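Local coordinates for putative bacteriocin (Brevibacillus laterosporus, PDB 4OZK), which probably kills a broad range of bacteria as a leaderless class IId bacteriocin built on a disulfide-stapled, defensin-like module, at residues Q3-I8 and C33-Q38; S9-T14 and V29-M34. All blocks are in the same frame, centred on the assembly; numbering follows the deposited sequence.

Interaction 1. Residues Q3-I8 and C33-Q38; sequences QCPDAI and CMNGTQ
Bent at chi2 and chi3, the Met-34 side chain crosses that of Asp-6 at about a right angle, its CE methyl 3.6 Å from Asp-6 CB, while its CG rests beside the methyl of Ala-7. Deeper in the contact, the disulfide Cys-4–Cys-33, one of the staples of the defensin-like fold, fastens the N-terminal loop to the type I beta turn that runs from Cys-33 to Gly-36. Each cysteine sets SG beside its own backbone N, with chi1 near -65° in both, and this turns the two sulfurs toward each other across the contact. The bridge closes at 2.0 Å between Cys-4 SG and Cys-33 SG, with chi3 of -77°. Val-39, on the neighbouring strand, touches both half-cystines.

A main-chain bond also joins the two segments: Met-34 N donates to Ala-7 O at 2.9 Å. It adjoins the non-hydrogen-bonded antiparallel pair Ile-8 and Cys-33, where the first strand begins. The same carbonyl oxygen, Ala-7 O, also receives a CA-H...O contact from Cys-33 CA at 3.5 Å.

At the other edge, Pro-5 crosses Asn-35, also at about a right angle, with Pro-5 CG 3.7 Å from Asn-35 ND2. A water accepts from Asp-6 N and, weakly, from Asn-35 N, bridging the two backbones. The amide of Asn-35 is fixed from its oxygen side by an Asx turn. Thr-37 N reaches Asn-35 OD1 at 3.0 Å from above the carbonyl plane, and Thr-37 OG1 donates to the same Asn-35 OD1 at 2.7 Å, within that plane and on a lone pair.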
# COMPACT_ATOMS: atom_id res chain seq x y z
N GLN A 3 -9.33 -4.59 5.45
CA GLN A 3 -9.77 -4.96 6.78
C GLN A 3 -9.05 -6.22 7.21
O GLN A 3 -8.77 -7.11 6.39
CB GLN A 3 -11.28 -5.20 6.79
CG GLN A 3 -12.00 -4.33 7.79
CD GLN A 3 -13.49 -4.58 7.82
OE1 GLN A 3 -14.15 -4.53 6.78
NE2 GLN A 3 -14.02 -4.84 9.00
N CYS A 4 -8.74 -6.30 8.50
CA CYS A 4 -8.11 -7.49 9.06
C CYS A 4 -9.19 -8.31 9.76
O CYS A 4 -10.22 -7.76 10.15
CB CYS A 4 -7.00 -7.09 10.03
SG CYS A 4 -5.56 -6.36 9.17
N PRO A 5 -8.98 -9.64 9.88
CA PRO A 5 -9.98 -10.49 10.53
C PRO A 5 -10.29 -10.05 11.97
O PRO A 5 -11.45 -10.14 12.39
CB PRO A 5 -9.31 -11.86 10.53
CG PRO A 5 -8.42 -11.83 9.34
CD PRO A 5 -7.89 -10.43 9.28
N ASP A 6 -9.28 -9.58 12.69
CA ASP A 6 -9.48 -9.02 14.03
C ASP A 6 -9.09 -7.55 14.10
O ASP A 6 -9.92 -6.69 14.36
CB ASP A 6 -8.69 -9.81 15.08
CG ASP A 6 -9.28 -11.16 15.35
OD1 ASP A 6 -10.51 -11.31 15.17
OD2 ASP A 6 -8.50 -12.06 15.74
N ALA A 7 -7.81 -7.29 13.87
CA ALA A 7 -7.29 -5.94 13.99
C ALA A 7 -6.01 -5.72 13.18
O ALA A 7 -5.26 -6.67 12.90
CB ALA A 7 -7.04 -5.60 15.45
N ILE A 8 -5.78 -4.46 12.83
CA ILE A 8 -4.51 -4.00 12.27
C ILE A 8 -3.49 -3.78 13.40
O ILE A 8 -3.80 -3.13 14.40
CB ILE A 8 -4.72 -2.70 11.46
CG1 ILE A 8 -5.54 -2.97 10.20
CG2 ILE A 8 -3.38 -2.05 11.09
CD1 ILE A 8 -5.99 -1.71 9.46
N CYS A 33 -1.72 -7.27 9.72
CA CYS A 33 -2.80 -7.76 10.59
C CYS A 33 -2.24 -8.45 11.83
O CYS A 33 -1.11 -8.96 11.81
CB CYS A 33 -3.72 -8.72 9.83
SG CYS A 33 -4.60 -7.98 8.43
N MET A 34 -3.03 -8.45 12.91
CA MET A 34 -2.63 -9.13 14.15
C MET A 34 -2.26 -10.58 13.89
O MET A 34 -1.36 -11.12 14.54
CB MET A 34 -3.77 -9.12 15.16
CG MET A 34 -3.90 -7.88 15.99
SD MET A 34 -4.52 -8.32 17.63
CE MET A 34 -5.74 -9.55 17.19
N ASN A 35 -2.97 -11.19 12.95
CA ASN A 35 -2.78 -12.61 12.64
C ASN A 35 -1.53 -12.91 11.80
O ASN A 35 -1.21 -14.07 11.54
CB ASN A 35 -4.05 -13.19 11.99
CG ASN A 35 -4.22 -12.77 10.53
OD1 ASN A 35 -3.57 -11.83 10.06
ND2 ASN A 35 -5.10 -13.47 9.81
N GLY A 36 -0.85 -11.86 11.36
CA GLY A 36 0.41 -12.02 10.65
C GLY A 36 0.31 -11.72 9.17
O GLY A 36 1.33 -11.57 8.50
N THR A 37 -0.92 -11.62 8.67
CA THR A 37 -1.13 -11.33 7.25
C THR A 37 -0.95 -9.85 6.94
O THR A 37 -0.91 -9.02 7.84
CB THR A 37 -2.52 -11.79 6.77
OG1 THR A 37 -3.54 -11.06 7.46
CG2 THR A 37 -2.70 -13.28 7.03
N GLN A 38 -0.82 -9.54 5.65
CA GLN A 38 -0.83 -8.16 5.20
C GLN A 38 -2.02 -7.96 4.29
O GLN A 38 -2.46 -8.89 3.62
CB GLN A 38 0.45 -7.84 4.43
CG GLN A 38 1.70 -7.86 5.29
CD GLN A 38 2.87 -7.24 4.57
OE1 GLN A 38 2.72 -6.72 3.46
NE2 GLN A 38 4.05 -7.29 5.19
O HOH W 1 -6.17 -10.12 12.31

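Interaction 2. Residues S9-T14 and V29-M34; sequences SGWTHT and VYAICM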
# COMPACT_ATOMS: atom_id res chain seq x y z
N SER A 9 -2.28 -4.34 13.26
CA SER A 9 -1.22 -4.18 14.26
C SER A 9 -0.08 -3.30 13.76
O SER A 9 0.77 -2.86 14.54
CB SER A 9 -0.65 -5.54 14.67
OG SER A 9 -0.15 -6.24 13.55
N GLY A 10 -0.06 -3.03 12.45
CA GLY A 10 1.06 -2.32 11.87
C GLY A 10 0.77 -1.74 10.51
O GLY A 10 -0.30 -1.97 9.94
N TRP A 11 1.73 -1.00 9.97
CA TRP A 11 1.54 -0.24 8.74
C TRP A 11 2.85 -0.21 7.95
O TRP A 11 3.92 0.07 8.51
CB TRP A 11 1.10 1.18 9.10
CG TRP A 11 0.27 1.88 8.06
CD1 TRP A 11 0.71 2.82 7.17
CD2 TRP A 11 -1.13 1.71 7.83
NE1 TRP A 11 -0.35 3.24 6.39
CE2 TRP A 11 -1.48 2.57 6.77
CE3 TRP A 11 -2.12 0.91 8.40
CZ2 TRP A 11 -2.79 2.66 6.27
CZ3 TRP A 11 -3.42 1.00 7.91
CH2 TRP A 11 -3.74 1.86 6.86
N THR A 12 2.77 -0.53 6.66
CA THR A 12 3.94 -0.56 5.76
C THR A 12 3.54 -0.18 4.34
O THR A 12 2.35 -0.00 4.04
CB THR A 12 4.60 -1.96 5.68
OG1 THR A 12 3.67 -2.91 5.15
CG2 THR A 12 5.06 -2.42 7.04
N HIS A 13 4.53 -0.09 3.46
CA HIS A 13 4.29 0.22 2.06
C HIS A 13 5.44 -0.26 1.20
O HIS A 13 6.59 -0.30 1.65
CB HIS A 13 4.09 1.72 1.87
CG HIS A 13 5.20 2.55 2.44
ND1 HIS A 13 6.39 2.75 1.78
CD2 HIS A 13 5.29 3.23 3.61
CE1 HIS A 13 7.17 3.52 2.52
NE2 HIS A 13 6.53 3.82 3.64
N THR A 14 5.13 -0.60 -0.05
CA THR A 14 6.15 -0.84 -1.05
C THR A 14 6.83 0.48 -1.42
O THR A 14 6.38 1.57 -1.02
CB THR A 14 5.54 -1.49 -2.32
OG1 THR A 14 4.73 -0.52 -3.01
CG2 THR A 14 4.67 -2.68 -1.93
N VAL A 29 0.11 0.70 -0.20
CA VAL A 29 0.09 0.75 1.27
C VAL A 29 -0.55 -0.51 1.84
O VAL A 29 -1.68 -0.88 1.49
CB VAL A 29 -0.64 1.99 1.80
CG1 VAL A 29 -0.62 1.98 3.31
CG2 VAL A 29 0.02 3.25 1.27
N TYR A 30 0.19 -1.18 2.72
CA TYR A 30 -0.25 -2.44 3.29
C TYR A 30 -0.43 -2.31 4.79
O TYR A 30 0.46 -1.80 5.48
CB TYR A 30 0.78 -3.53 2.99
CG TYR A 30 0.68 -4.15 1.61
CD1 TYR A 30 -0.08 -5.29 1.40
CD2 TYR A 30 1.35 -3.59 0.52
CE1 TYR A 30 -0.18 -5.87 0.14
CE2 TYR A 30 1.26 -4.16 -0.74
CZ TYR A 30 0.49 -5.30 -0.92
OH TYR A 30 0.39 -5.87 -2.17
N ALA A 31 -1.56 -2.75 5.32
CA ALA A 31 -1.67 -2.86 6.77
C ALA A 31 -1.16 -4.24 7.17
O ALA A 31 -1.33 -5.21 6.43
CB ALA A 31 -3.10 -2.64 7.25
N ILE A 32 -0.51 -4.32 8.33
CA ILE A 32 -0.12 -5.62 8.88
C ILE A 32 -1.22 -6.04 9.86
O ILE A 32 -1.64 -5.25 10.72
CB ILE A 32 1.26 -5.55 9.58
CG1 ILE A 32 2.33 -5.03 8.60
CG2 ILE A 32 1.65 -6.92 10.17
CD1 ILE A 32 3.71 -4.76 9.24
N CYS A 33 -1.72 -7.27 9.72
CA CYS A 33 -2.80 -7.76 10.59
C CYS A 33 -2.24 -8.45 11.83
O CYS A 33 -1.11 -8.96 11.81
CB CYS A 33 -3.72 -8.72 9.83
SG CYS A 33 -4.60 -7.98 8.43
N MET A 34 -3.03 -8.45 12.91
CA MET A 34 -2.63 -9.13 14.15
C MET A 34 -2.26 -10.58 13.89
O MET A 34 -1.36 -11.12 14.54
CB MET A 34 -3.77 -9.12 15.16
CG MET A 34 -3.90 -7.88 15.99
SD MET A 34 -4.52 -8.32 17.63
CE MET A 34 -5.74 -9.55 17.19
O HOH W 2 1.33 -9.03 13.09
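Trp-11 reaches across to the neighbouring strand and packs against Val-29 and Ala-31. Its CB leaves on the face of the sheet that those two side chains share, and with CG roughly opposite the backbone N (chi1 -153°) the indole is carried across to them. On the pyrrole side CD1 is at the margin of Val-29, and Trp-11 NE1 lies 3.3 Å from Val-29 CG1; CE2 at the ring fusion and CZ2 of the benzo ring also touch this methyl. Farther round the benzo ring, CE3 approaches Ala-31 CB, and Trp-11 CZ3 comes to 3.7 Å from that methyl. Both methyls meet the ring obliquely.

The backbones beneath form the antiparallel hairpin of strands 8-19 and 24-33, in which Trp-11/Ala-31 and His-13/Val-29 are non-hydrogen-bonded pairs and Gly-10/Ile-32 and Thr-12/Tyr-30 are hydrogen-bonded. A classic beta bulge interrupts the pairing where Ser-9 and Gly-10 both face Ile-32: Ile-32 O accepts from Ser-9 N at 2.8 Å and from Gly-10 N at 3.2 Å, the second bond more bent, at 141°. A water donates to Cys-33 O and also bonds to Ser-9 OG.

On the face that carries Thr-12, Tyr-30 and Ile-32, the Thr-12 side chain crosses that of Ile-32 at about a right angle, with Thr-12 CG2 3.5 Å from Ile-32 CD1, a tight fit. Thr-12 OG1 makes a weak bond to Tyr-30 O. Farther along, Thr-14 CG2 approaches Tyr-30 CE2 at 3.9 Å obliquely, while Thr-14 OG1 bonds to His-28 N.

In the fold
From the N terminus, the chain passes through residues 3-8 and runs straight into strand 8-19, so interactions 1 and 2 take up consecutive pieces of it. Strand 24-33 then returns antiparallel, and interaction 2 pairs its second half with residues 9-14, closing the first hairpin. The chain continues into the turn at 33-38, where interaction 1 closes a longer loop around that hairpin; the smaller loop thus lies within the larger. Cys-33 and Met-34 belong to both contacts, and Ile-8 CD1 packs on Ala-31 CB between them. Together they tie the N-terminal loop, the central strand and the turn leading to strand 38-48 into one end of the three-stranded sheet.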